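Local coordinates for protein Xaa-Pro Dipeptidase (Alteromonas macleodii, PDB 2QS8) that probably acts as a metal-dependent carboxypeptidase or Xaa-Pro dipeptidase of the amidohydrolase superfamily, here with methionine bound in its active site, at residues P63-M68 against S105-V110; H69-Q74 against R111-S116; Y100-S105 against Q332-N337; D382-K387 against E398-V403. One frame throughout, in Å; residues are numbered along the deposited sequence.

Interaction 1: P63-M68 against S105-V110; sequences PGLMDM and SGFTTV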
loop_
_atom_site.group_PDB
_atom_site.type_symbol
_atom_site.label_atom_id
_atom_site.label_comp_id
_atom_site.label_asym_id
_atom_site.label_seq_id
_atom_site.Cartn_x
_atom_site.Cartn_y
_atom_site.Cartn_z
ATOM N N PRO A 63 26.681 -35.015 22.391
ATOM C CA PRO A 63 25.956 -33.859 22.912
ATOM C C PRO A 63 24.534 -33.948 22.351
ATOM O O PRO A 63 24.298 -34.696 21.404
ATOM C CB PRO A 63 26.755 -32.671 22.376
ATOM C CG PRO A 63 27.370 -33.189 21.125
ATOM C CD PRO A 63 27.726 -34.618 21.435
ATOM N N GLY A 64 23.591 -33.225 22.949
ATOM C CA GLY A 64 22.224 -33.262 22.463
ATOM C C GLY A 64 22.139 -32.967 20.978
ATOM O O GLY A 64 22.784 -32.045 20.495
ATOM N N LEU A 65 21.352 -33.743 20.246
ATOM C CA LEU A 65 21.214 -33.537 18.807
ATOM C C LEU A 65 20.224 -32.411 18.450
ATOM O O LEU A 65 19.307 -32.114 19.214
ATOM C CB LEU A 65 20.784 -34.853 18.147
ATOM C CG LEU A 65 21.755 -36.020 18.398
ATOM C CD1 LEU A 65 21.164 -37.306 17.834
ATOM C CD2 LEU A 65 23.106 -35.721 17.768
HETATM N N MSE A 66 20.425 -31.801 17.287
HETATM C CA MSE A 66 19.569 -30.713 16.827
HETATM C C MSE A 66 18.990 -30.920 15.423
HETATM O O MSE A 66 19.678 -31.406 14.529
HETATM C CB MSE A 66 20.356 -29.408 16.848
HETATM C CG MSE A 66 20.773 -28.985 18.221
HETATM SE SE MSE A 66 21.579 -27.188 18.211
HETATM C CE MSE A 66 22.825 -27.367 19.713
ATOM N N ASP A 67 17.722 -30.563 15.245
ATOM C CA ASP A 67 17.049 -30.694 13.952
ATOM C C ASP A 67 16.606 -29.283 13.556
ATOM O O ASP A 67 15.749 -28.692 14.192
ATOM C CB ASP A 67 15.836 -31.631 14.074
ATOM C CG ASP A 67 15.290 -32.064 12.722
ATOM O OD1 ASP A 67 15.383 -31.280 11.756
ATOM O OD2 ASP A 67 14.753 -33.193 12.630
HETATM N N MSE A 68 17.219 -28.743 12.507
HETATM C CA MSE A 68 16.921 -27.386 12.045
HETATM C C MSE A 68 15.612 -27.227 11.259
HETATM O O MSE A 68 15.314 -26.125 10.798
HETATM C CB MSE A 68 18.054 -26.885 11.152
HETATM C CG MSE A 68 19.433 -26.871 11.779
HETATM SE SE MSE A 68 19.368 -25.645 13.289
HETATM C CE MSE A 68 19.196 -23.897 12.461
ATOM N N SER A 105 13.966 -39.220 21.354
ATOM C CA SER A 105 14.832 -39.908 20.402
ATOM C C SER A 105 16.253 -39.319 20.395
ATOM O O SER A 105 17.122 -39.768 19.644
ATOM C CB SER A 105 14.232 -39.853 18.994
ATOM O OG SER A 105 14.415 -38.583 18.390
ATOM N N GLY A 106 16.483 -38.311 21.231
ATOM C CA GLY A 106 17.802 -37.710 21.294
ATOM C C GLY A 106 17.945 -36.258 20.851
ATOM O O GLY A 106 19.013 -35.673 21.019
ATOM N N PHE A 107 16.899 -35.671 20.281
ATOM C CA PHE A 107 16.994 -34.279 19.851
ATOM C C PHE A 107 16.507 -33.331 20.940
ATOM O O PHE A 107 15.308 -33.174 21.170
ATOM C CB PHE A 107 16.235 -34.070 18.540
ATOM C CG PHE A 107 16.884 -34.751 17.371
ATOM C CD1 PHE A 107 16.792 -36.130 17.213
ATOM C CD2 PHE A 107 17.646 -34.026 16.462
ATOM C CE1 PHE A 107 17.454 -36.773 16.170
ATOM C CE2 PHE A 107 18.306 -34.661 15.425
ATOM C CZ PHE A 107 18.210 -36.038 15.277
ATOM N N THR A 108 17.475 -32.708 21.606
ATOM C CA THR A 108 17.222 -31.791 22.707
ATOM C C THR A 108 16.933 -30.358 22.260
ATOM O O THR A 108 16.416 -29.549 23.024
ATOM C CB THR A 108 18.423 -31.806 23.681
ATOM O OG1 THR A 108 19.643 -31.624 22.948
ATOM C CG2 THR A 108 18.460 -33.132 24.442
ATOM N N THR A 109 17.275 -30.039 21.023
ATOM C CA THR A 109 17.011 -28.712 20.503
ATOM C C THR A 109 16.525 -28.850 19.068
ATOM O O THR A 109 17.073 -29.642 18.304
ATOM C CB THR A 109 18.280 -27.804 20.512
ATOM O OG1 THR A 109 18.743 -27.618 21.850
ATOM C CG2 THR A 109 17.954 -26.427 19.928
ATOM N N VAL A 110 15.486 -28.097 18.711
ATOM C CA VAL A 110 14.960 -28.124 17.352
ATOM C C VAL A 110 14.568 -26.723 16.911
ATOM O O VAL A 110 14.317 -25.846 17.734
ATOM C CB VAL A 110 13.700 -29.039 17.209
ATOM C CG1 VAL A 110 14.044 -30.477 17.560
ATOM C CG2 VAL A 110 12.572 -28.539 18.104
#

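Interaction 2: H69-Q74 against R111-S116; sequences HVHFGQ and RQVGDS. With MG (magnesium ion), chain C.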
loop_
_atom_site.group_PDB
_atom_site.type_symbol
_atom_site.label_atom_id
_atom_site.label_comp_id
_atom_site.label_asym_id
_atom_site.label_seq_id
_atom_site.Cartn_x
_atom_site.Cartn_y
_atom_site.Cartn_z
ATOM N N HIS A 69 14.846 -28.303 11.086
ATOM C CA HIS A 69 13.627 -28.196 10.289
ATOM C C HIS A 69 12.548 -29.200 10.672
ATOM O O HIS A 69 12.488 -30.305 10.129
ATOM C CB HIS A 69 13.993 -28.353 8.810
ATOM C CG HIS A 69 12.940 -27.875 7.855
ATOM N ND1 HIS A 69 13.195 -26.925 6.889
ATOM C CD2 HIS A 69 11.652 -28.253 7.682
ATOM C CE1 HIS A 69 12.108 -26.743 6.159
ATOM N NE2 HIS A 69 11.159 -27.538 6.619
ATOM N N VAL A 70 11.693 -28.811 11.610
ATOM C CA VAL A 70 10.618 -29.692 12.052
ATOM C C VAL A 70 9.288 -28.942 12.084
ATOM O O VAL A 70 9.266 -27.713 12.154
ATOM C CB VAL A 70 10.893 -30.280 13.469
ATOM C CG1 VAL A 70 12.190 -31.097 13.455
ATOM C CG2 VAL A 70 10.962 -29.165 14.496
ATOM N N HIS A 71 8.191 -29.693 12.018
ATOM C CA HIS A 71 6.854 -29.107 12.044
ATOM C C HIS A 71 5.960 -29.827 13.056
ATOM O O HIS A 71 4.998 -30.502 12.676
ATOM C CB HIS A 71 6.199 -29.191 10.656
ATOM C CG HIS A 71 6.926 -28.442 9.588
ATOM N ND1 HIS A 71 6.999 -27.064 9.561
ATOM C CD2 HIS A 71 7.605 -28.876 8.499
ATOM C CE1 HIS A 71 7.687 -26.685 8.500
ATOM N NE2 HIS A 71 8.067 -27.763 7.839
ATOM N N PHE A 72 6.272 -29.695 14.338
ATOM C CA PHE A 72 5.452 -30.338 15.354
ATOM C C PHE A 72 4.021 -29.852 15.149
ATOM O O PHE A 72 3.797 -28.666 14.893
ATOM C CB PHE A 72 5.899 -29.953 16.768
ATOM C CG PHE A 72 7.307 -30.378 17.124
ATOM C CD1 PHE A 72 7.872 -31.532 16.586
ATOM C CD2 PHE A 72 8.037 -29.654 18.055
ATOM C CE1 PHE A 72 9.147 -31.955 16.980
ATOM C CE2 PHE A 72 9.309 -30.066 18.458
ATOM C CZ PHE A 72 9.863 -31.219 17.920
ATOM N N GLY A 73 3.057 -30.762 15.252
ATOM C CA GLY A 73 1.668 -30.384 15.079
ATOM C C GLY A 73 1.049 -30.947 13.817
ATOM O O GLY A 73 -0.157 -30.852 13.611
ATOM N N GLN A 74 1.879 -31.528 12.959
ATOM C CA GLN A 74 1.383 -32.119 11.729
ATOM C C GLN A 74 2.236 -33.305 11.299
ATOM O O GLN A 74 3.397 -33.426 11.700
ATOM C CB GLN A 74 1.349 -31.067 10.617
ATOM C CG GLN A 74 2.709 -30.669 10.087
ATOM C CD GLN A 74 2.676 -29.361 9.314
ATOM O OE1 GLN A 74 2.604 -28.279 9.900
ATOM N NE2 GLN A 74 2.722 -29.453 7.989
ATOM N N ARG A 111 14.539 -26.523 15.600
ATOM C CA ARG A 111 14.125 -25.260 15.025
ATOM C C ARG A 111 12.831 -25.554 14.240
ATOM O O ARG A 111 12.881 -26.216 13.197
ATOM C CB ARG A 111 15.205 -24.715 14.073
ATOM C CG ARG A 111 14.942 -23.296 13.571
ATOM C CD ARG A 111 16.005 -22.792 12.574
ATOM N NE ARG A 111 16.025 -23.580 11.347
ATOM C CZ ARG A 111 16.621 -23.210 10.223
ATOM N NH1 ARG A 111 17.263 -22.052 10.158
ATOM N NH2 ARG A 111 16.544 -23.981 9.149
ATOM N N GLN A 112 11.680 -25.116 14.754
ATOM C CA GLN A 112 10.421 -25.319 14.039
ATOM C C GLN A 112 10.300 -24.184 13.026
ATOM O O GLN A 112 10.219 -23.010 13.394
ATOM C CB GLN A 112 9.215 -25.266 14.977
ATOM C CG GLN A 112 7.896 -25.407 14.218
ATOM C CD GLN A 112 7.050 -26.565 14.712
ATOM O OE1 GLN A 112 7.576 -27.576 15.181
ATOM N NE2 GLN A 112 5.739 -26.431 14.591
ATOM N N VAL A 113 10.281 -24.532 11.753
ATOM C CA VAL A 113 10.188 -23.523 10.727
ATOM C C VAL A 113 8.855 -23.531 9.994
ATOM O O VAL A 113 8.823 -23.653 8.769
ATOM C CB VAL A 113 11.341 -23.666 9.711
ATOM C CG1 VAL A 113 12.659 -23.231 10.362
ATOM C CG2 VAL A 113 11.444 -25.109 9.252
ATOM N N GLY A 114 7.766 -23.394 10.754
ATOM C CA GLY A 114 6.444 -23.346 10.154
ATOM C C GLY A 114 5.296 -24.133 10.775
ATOM O O GLY A 114 5.401 -25.331 10.989
ATOM N N ASP A 115 4.202 -23.433 11.070
ATOM C CA ASP A 115 2.973 -24.039 11.590
ATOM C C ASP A 115 1.887 -22.994 11.374
ATOM O O ASP A 115 2.193 -21.902 10.892
ATOM C CB ASP A 115 3.086 -24.450 13.076
ATOM C CG ASP A 115 3.388 -23.288 14.009
ATOM O OD1 ASP A 115 4.484 -23.289 14.612
ATOM O OD2 ASP A 115 2.533 -22.390 14.161
ATOM N N SER A 116 0.637 -23.299 11.719
ATOM C CA SER A 116 -0.443 -22.340 11.483
ATOM C C SER A 116 -0.200 -20.950 12.085
ATOM O O SER A 116 -0.864 -19.989 11.708
ATOM C CB SER A 116 -1.792 -22.908 11.946
ATOM O OG SER A 116 -1.814 -23.175 13.336
HETATM MG MG MG C . 8.896 -27.749 5.832
#

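Interaction 3: Y100-S105 against Q332-N337; sequences YVTFKS and QKHGTN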
loop_
_atom_site.group_PDB
_atom_site.type_symbol
_atom_site.label_atom_id
_atom_site.label_comp_id
_atom_site.label_asym_id
_atom_site.label_seq_id
_atom_site.Cartn_x
_atom_site.Cartn_y
_atom_site.Cartn_z
ATOM N N TYR A 100 7.632 -34.471 22.213
ATOM C CA TYR A 100 8.140 -35.419 23.178
ATOM C C TYR A 100 8.858 -36.620 22.544
ATOM O O TYR A 100 9.942 -37.000 23.001
ATOM C CB TYR A 100 7.023 -35.912 24.090
ATOM C CG TYR A 100 7.553 -36.782 25.187
ATOM C CD1 TYR A 100 8.422 -36.264 26.149
ATOM C CD2 TYR A 100 7.261 -38.145 25.224
ATOM C CE1 TYR A 100 8.994 -37.085 27.119
ATOM C CE2 TYR A 100 7.827 -38.977 26.188
ATOM C CZ TYR A 100 8.692 -38.441 27.130
ATOM O OH TYR A 100 9.252 -39.258 28.082
ATOM N N VAL A 101 8.277 -37.216 21.506
ATOM C CA VAL A 101 8.925 -38.358 20.877
ATOM C C VAL A 101 10.230 -37.957 20.187
ATOM O O VAL A 101 11.157 -38.760 20.082
ATOM C CB VAL A 101 8.004 -39.063 19.832
ATOM C CG1 VAL A 101 6.704 -39.506 20.490
ATOM C CG2 VAL A 101 7.732 -38.138 18.656
ATOM N N THR A 102 10.295 -36.714 19.720
ATOM C CA THR A 102 11.483 -36.219 19.044
ATOM C C THR A 102 12.582 -36.003 20.076
ATOM O O THR A 102 13.753 -36.295 19.838
ATOM C CB THR A 102 11.192 -34.890 18.317
ATOM O OG1 THR A 102 10.204 -35.100 17.295
ATOM C CG2 THR A 102 12.461 -34.349 17.676
ATOM N N PHE A 103 12.169 -35.493 21.225
ATOM C CA PHE A 103 13.052 -35.209 22.341
ATOM C C PHE A 103 13.585 -36.526 22.885
ATOM O O PHE A 103 14.782 -36.673 23.108
ATOM C CB PHE A 103 12.260 -34.436 23.410
ATOM C CG PHE A 103 13.021 -34.170 24.679
ATOM C CD1 PHE A 103 14.216 -33.461 24.663
ATOM C CD2 PHE A 103 12.517 -34.600 25.898
ATOM C CE1 PHE A 103 14.897 -33.180 25.852
ATOM C CE2 PHE A 103 13.189 -34.324 27.088
ATOM C CZ PHE A 103 14.383 -33.614 27.064
ATOM N N LYS A 104 12.688 -37.488 23.068
ATOM C CA LYS A 104 13.058 -38.796 23.583
ATOM C C LYS A 104 13.982 -39.559 22.636
ATOM O O LYS A 104 14.709 -40.445 23.063
ATOM C CB LYS A 104 11.796 -39.608 23.859
ATOM C CG LYS A 104 12.031 -41.062 24.247
ATOM C CD LYS A 104 10.701 -41.817 24.355
ATOM C CE LYS A 104 10.899 -43.306 24.630
ATOM N NZ LYS A 104 9.592 -44.049 24.657
ATOM N N SER A 105 13.966 -39.220 21.354
ATOM C CA SER A 105 14.832 -39.908 20.402
ATOM C C SER A 105 16.253 -39.319 20.395
ATOM O O SER A 105 17.122 -39.768 19.644
ATOM C CB SER A 105 14.232 -39.853 18.994
ATOM O OG SER A 105 14.415 -38.583 18.390
ATOM N N GLN A 332 7.340 -36.751 7.036
ATOM C CA GLN A 332 7.434 -38.119 7.536
ATOM C C GLN A 332 7.103 -38.072 9.011
ATOM O O GLN A 332 7.027 -36.988 9.592
ATOM C CB GLN A 332 8.837 -38.721 7.296
ATOM C CG GLN A 332 9.965 -38.001 8.016
ATOM C CD GLN A 332 10.495 -36.799 7.240
ATOM O OE1 GLN A 332 10.204 -36.654 6.049
ATOM N NE2 GLN A 332 11.278 -35.833 7.697
ATOM N N LYS A 333 6.912 -39.227 9.636
ATOM C CA LYS A 333 6.574 -39.272 11.059
ATOM C C LYS A 333 7.646 -38.643 11.954
ATOM O O LYS A 333 8.840 -38.732 11.665
ATOM C CB LYS A 333 6.358 -40.718 11.502
ATOM C CG LYS A 333 5.125 -41.408 10.940
ATOM C CD LYS A 333 3.911 -41.145 11.816
ATOM C CE LYS A 333 3.018 -42.376 11.937
ATOM N NZ LYS A 333 2.585 -42.900 10.614
ATOM N N HIS A 334 7.208 -38.012 13.042
ATOM C CA HIS A 334 8.124 -37.398 13.997
ATOM C C HIS A 334 8.748 -38.534 14.783
ATOM O O HIS A 334 8.072 -39.520 15.090
ATOM C CB HIS A 334 7.370 -36.465 14.958
ATOM C CG HIS A 334 6.917 -35.183 14.332
ATOM N ND1 HIS A 334 7.773 -34.127 14.098
ATOM C CD2 HIS A 334 5.715 -34.811 13.833
ATOM C CE1 HIS A 334 7.115 -33.164 13.479
ATOM N NE2 HIS A 334 5.866 -33.553 13.306
ATOM N N GLY A 335 10.027 -38.406 15.111
ATOM C CA GLY A 335 10.693 -39.460 15.852
ATOM C C GLY A 335 11.574 -40.335 14.974
ATOM O O GLY A 335 12.356 -41.150 15.470
ATOM N N THR A 336 11.455 -40.178 13.665
ATOM C CA THR A 336 12.272 -40.956 12.742
ATOM C C THR A 336 13.412 -40.067 12.230
ATOM O O THR A 336 14.060 -40.363 11.223
ATOM C CB THR A 336 11.426 -41.455 11.546
ATOM O OG1 THR A 336 10.948 -40.331 10.790
ATOM C CG2 THR A 336 10.239 -42.291 12.058
ATOM N N ASN A 337 13.643 -38.975 12.949
ATOM C CA ASN A 337 14.673 -38.005 12.586
ATOM C C ASN A 337 16.033 -38.651 12.310
ATOM O O ASN A 337 16.749 -38.236 11.396
ATOM C CB ASN A 337 14.816 -36.966 13.698
ATOM C CG ASN A 337 13.478 -36.358 14.114
ATOM O OD1 ASN A 337 13.206 -35.180 13.854
ATOM N ND2 ASN A 337 12.639 -37.160 14.761
HETATM O O HOH W 1 15.381 -39.702 15.520
#

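Interaction 4: D382-K387 against E398-V403; sequences DLIAVK and ENVDVV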
loop_
_atom_site.group_PDB
_atom_site.type_symbol
_atom_site.label_atom_id
_atom_site.label_comp_id
_atom_site.label_asym_id
_atom_site.label_seq_id
_atom_site.Cartn_x
_atom_site.Cartn_y
_atom_site.Cartn_z
ATOM N N ASP A 382 23.417 -30.698 27.985
ATOM C CA ASP A 382 22.485 -31.365 27.087
ATOM C C ASP A 382 23.270 -32.548 26.520
ATOM O O ASP A 382 24.145 -32.370 25.669
ATOM C CB ASP A 382 22.058 -30.422 25.955
ATOM C CG ASP A 382 20.896 -29.519 26.344
ATOM O OD1 ASP A 382 20.647 -29.339 27.557
ATOM O OD2 ASP A 382 20.233 -28.978 25.428
ATOM N N LEU A 383 22.967 -33.749 27.004
ATOM C CA LEU A 383 23.678 -34.941 26.554
ATOM C C LEU A 383 22.785 -36.145 26.288
ATOM O O LEU A 383 21.725 -36.309 26.893
ATOM C CB LEU A 383 24.735 -35.360 27.587
ATOM C CG LEU A 383 25.692 -34.326 28.182
ATOM C CD1 LEU A 383 24.986 -33.571 29.299
ATOM C CD2 LEU A 383 26.940 -35.032 28.726
ATOM N N ILE A 384 23.236 -36.997 25.380
ATOM C CA ILE A 384 22.509 -38.208 25.057
ATOM C C ILE A 384 23.506 -39.361 25.052
ATOM O O ILE A 384 24.722 -39.145 25.025
ATOM C CB ILE A 384 21.838 -38.131 23.663
ATOM C CG1 ILE A 384 22.909 -38.036 22.576
ATOM C CG2 ILE A 384 20.905 -36.929 23.600
ATOM C CD1 ILE A 384 22.378 -38.262 21.167
ATOM N N ALA A 385 22.992 -40.585 25.084
ATOM C CA ALA A 385 23.842 -41.764 25.076
ATOM C C ALA A 385 23.152 -42.854 24.275
ATOM O O ALA A 385 21.936 -42.848 24.144
ATOM C CB ALA A 385 24.096 -42.229 26.489
ATOM N N VAL A 386 23.931 -43.784 23.735
ATOM C CA VAL A 386 23.382 -44.872 22.938
ATOM C C VAL A 386 24.331 -46.054 23.019
ATOM O O VAL A 386 25.533 -45.865 23.193
ATOM C CB VAL A 386 23.237 -44.450 21.457
ATOM C CG1 VAL A 386 24.592 -44.056 20.889
ATOM C CG2 VAL A 386 22.631 -45.573 20.648
ATOM N N LYS A 387 23.793 -47.267 22.912
ATOM C CA LYS A 387 24.614 -48.470 22.944
ATOM C C LYS A 387 25.124 -48.716 21.533
ATOM O O LYS A 387 24.341 -48.891 20.599
ATOM C CB LYS A 387 23.795 -49.673 23.409
ATOM C CG LYS A 387 23.391 -49.631 24.870
ATOM C CD LYS A 387 22.547 -50.846 25.228
ATOM C CE LYS A 387 22.025 -50.774 26.654
ATOM N NZ LYS A 387 21.123 -51.924 26.981
ATOM N N GLU A 398 19.132 -44.765 16.201
ATOM C CA GLU A 398 17.694 -44.968 16.294
ATOM C C GLU A 398 17.366 -45.411 17.713
ATOM O O GLU A 398 16.235 -45.271 18.174
ATOM C CB GLU A 398 17.228 -46.049 15.307
ATOM C CG GLU A 398 15.893 -46.697 15.693
ATOM C CD GLU A 398 15.418 -47.745 14.706
ATOM O OE1 GLU A 398 16.269 -48.436 14.103
ATOM O OE2 GLU A 398 14.188 -47.889 14.542
ATOM N N ASN A 399 18.374 -45.924 18.411
ATOM C CA ASN A 399 18.168 -46.431 19.762
ATOM C C ASN A 399 18.763 -45.612 20.903
ATOM O O ASN A 399 19.273 -46.174 21.870
ATOM C CB ASN A 399 18.685 -47.869 19.843
ATOM C CG ASN A 399 18.181 -48.732 18.696
ATOM O OD1 ASN A 399 18.965 -49.416 18.035
ATOM N ND2 ASN A 399 16.868 -48.706 18.458
ATOM N N VAL A 400 18.695 -44.289 20.795
ATOM C CA VAL A 400 19.187 -43.420 21.858
ATOM C C VAL A 400 18.369 -43.788 23.089
ATOM O O VAL A 400 17.150 -43.774 23.033
ATOM C CB VAL A 400 18.941 -41.949 21.526
ATOM C CG1 VAL A 400 19.270 -41.088 22.731
ATOM C CG2 VAL A 400 19.775 -41.544 20.314
ATOM N N ASP A 401 19.032 -44.120 24.190
ATOM C CA ASP A 401 18.314 -44.519 25.396
ATOM C C ASP A 401 18.544 -43.627 26.614
ATOM O O ASP A 401 18.052 -43.913 27.708
ATOM C CB ASP A 401 18.655 -45.975 25.741
ATOM C CG ASP A 401 20.097 -46.152 26.187
ATOM O OD1 ASP A 401 21.004 -45.608 25.521
ATOM O OD2 ASP A 401 20.322 -46.841 27.204
ATOM N N VAL A 402 19.290 -42.543 26.427
ATOM C CA VAL A 402 19.546 -41.619 27.521
ATOM C C VAL A 402 19.472 -40.199 26.994
ATOM O O VAL A 402 20.123 -39.855 26.010
ATOM C CB VAL A 402 20.951 -41.860 28.174
ATOM C CG1 VAL A 402 21.261 -40.763 29.198
ATOM C CG2 VAL A 402 20.981 -43.209 28.869
ATOM N N VAL A 403 18.673 -39.372 27.646
ATOM C CA VAL A 403 18.536 -37.992 27.224
ATOM C C VAL A 403 18.575 -37.092 28.443
ATOM O O VAL A 403 17.736 -37.214 29.337
ATOM C CB VAL A 403 17.201 -37.755 26.470
ATOM C CG1 VAL A 403 17.086 -36.295 26.054
ATOM C CG2 VAL A 403 17.112 -38.668 25.256
HETATM O O HOH W 2 21.168 -47.962 22.781
#

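Interaction 1: P63-M68 against S105-V110
Parallel beta pairing joins strand 65-67 to strand 107-110, two neighbouring strands of the amidohydrolase TIM barrel, in a wholly buried contact. The axes of the two short strand segments approach to 4.8 Å and their directions differ by 37°. Gly-106, in the Schellman motif that ends the preceding helix, offers its O to Leu-65 N at 3.1 Å. Further along, Asp-67 N donates to Thr-109 O at 3.3 Å, in the carbonyl plane, while Leu-65 O receives weak hydrogen bonds from the N atoms of Thr-108 and Thr-109. The Phe-107 ring is pressed against strand 65-67: Leu-65 CB lies over one face, 3.8 Å from the ring centroid, a CH-pi contact, and the backbone C of Met-66 meets the ring edge in plane, 3.5 Å from CD2. With CG beside the backbone N (chi1 -69°), the ring can meet Leu-65 CB with that face. On the face shared with Thr-109, the selenomethionine Met-66 runs alongside, its CG 3.6 Å from Thr-109 CB. Asp-67 and Val-110 share the other face, where Asp-67 OD2 is hydrogen-bonded to Thr-327 OG1 and OD1 to His-69 N. Helix 360-365 packs on Met-66, strand 136-139 flanks Thr-109 and Val-110, and helix 88-104 reaches Phe-107 and Thr-108, while Phe-325 meets the Phe-107 ring.

Interaction 2: H69-Q74 against R111-S116
Val-70 and Gln-112 pair in parallel across strands 69-70 and 111-112, with Val-70 N donating to Arg-111 O at 3.3 Å and Val-113 N returning a weak hydrogen bond to Val-70 O. His-69 on the strand and His-71 just after it flank Val-70 and form the His-X-His motif of the amidohydrolase superfamily, at the end of this TIM-barrel strand. Their NE2 atoms bind the magnesium ion, at 2.4 Å for His-69 and 2.2 Å for His-71, and Asp-328 is the third protein residue of the site. Val-113 CG2 sits squarely over the centre of the His-69 ring, 3.3 Å from its centroid, a tight CH-pi contact. The other ring nitrogen of His-69, ND1, is hydrogen-bonded to Glu-254 OE1. His-71 ND1 donates to Gly-114 O at 2.8 Å, with that oxygen near the ring plane, so the ring is fixed through both nitrogens. Gln-112 leaves its backbone with CG anti to N (chi1 177°) and then bends at chi2, which brings the amide to Phe-72. It grips the Phe-72 backbone through both amide atoms. OE1 takes Phe-72 N at 2.6 Å from above the carbonyl plane; NE2 donates to Phe-72 O at 3.0 Å, in plane and on a lone pair.

Interaction 3: Y100-S105 against Q332-N337
Val-101 lays its CG2 methyl against the peptide that joins His-334 to Gly-335, 3.8 Å from His-334 O. This is where the last turns of helix 88-104 meet the loop that follows the metal ligand Asp-328, and the loop presents a type II beta turn, Lys-333 to Thr-336, to the helix. Gly-335 occupies the positive-phi position of that turn (phi 102°) and comes closest to Thr-102, their CA atoms 4.6 Å apart. Thr-102 touches with both branches. Its OG1 lies 3.9 Å from His-334 CB, obliquely to the imidazole; with OG1 beside the backbone N (chi1 -63°), CG2 falls anti to that N and packs against the side chain of Asn-337. The ring of His-334 leads off from the helix segment, stacking on His-98 and donating a hydrogen bond from NE2 to Gln-74 O. At the helix end a water gives a hydrogen to Ser-105 OG at 3.2 Å and, weakly, another to Gly-335 O at 3.4 Å. The hydroxyls of Thr-102 and Ser-105 are hydrogen-bonded to carbonyls of their own helix, OG1 to His-98 O and OG to Thr-102 O, the latter at 2.8 Å. That leaves the contact mostly to van der Waals packing of methyl and backbone surfaces, with one water, weakly held on the Gly-335 side, between the segments.

Interaction 4: D382-K387 against E398-V403
A classic beta bulge interrupts the antiparallel pairing of strand 383-386 with strand 400-403, in the sheet that continues from barrel strand 60-67: Asp-401 and Val-402 together face Ala-385. The strand directions differ by 153°, and two backbone hydrogen bonds tie Ala-385 to the bulge. Ala-385 N donates to Val-402 O at 3.1 Å, and Asp-401 N donates to Ala-385 O at 3.2 Å. Ala-385 and Val-402 form the hydrogen-bonded pair, their CB atoms 3.6 Å apart on one face of the sheet. Ile-384 and Val-403, a non-hydrogen-bonded pair, share the other face, where Val-400 CG1 also lies 4.0 Å from Ile-384 CB. That methyl is anti to the backbone N of Val-400 (chi1 172°), a setting that carries it toward Ile-384 and onto Ala-385 O. Strand 60-67 adjoins the far edge of strand 383-386 and places Leu-62 and Leu-65 against Ile-384. Strand 408-411 in turn pairs with strand 400-405. Near the end of the pairing Val-386 CG2 packs 3.6 Å from Asn-399 O. Here a water bridges the two strands, accepting from Lys-387 N at 2.7 Å and donating to Asn-399 O at 2.8 Å.

In interactions 1 and 2, centres about 14 Å apart, strands 60-67 and 69-70 pair in turn with the same strand, 107-112; the chain turns a corner at Met-68, whose O is hydrogen-bonded to Arg-111 NE. Interaction 3, its centre about 10 Å from that of interaction 1, shares Ser-105 with it, as helix 88-104 leads into strand 107-112. Its His-334 reaches the loop of interaction 2 through Gln-74 O. The segments of these three alternate along the chain; interaction 4 follows in series and extends the sheet through Gly-64 N and Asp-382 O. Its centre is about 23 Å from that of interaction 2, without touch. The contacts therefore run from the outer sheet through the barrel strands to the magnesium ion.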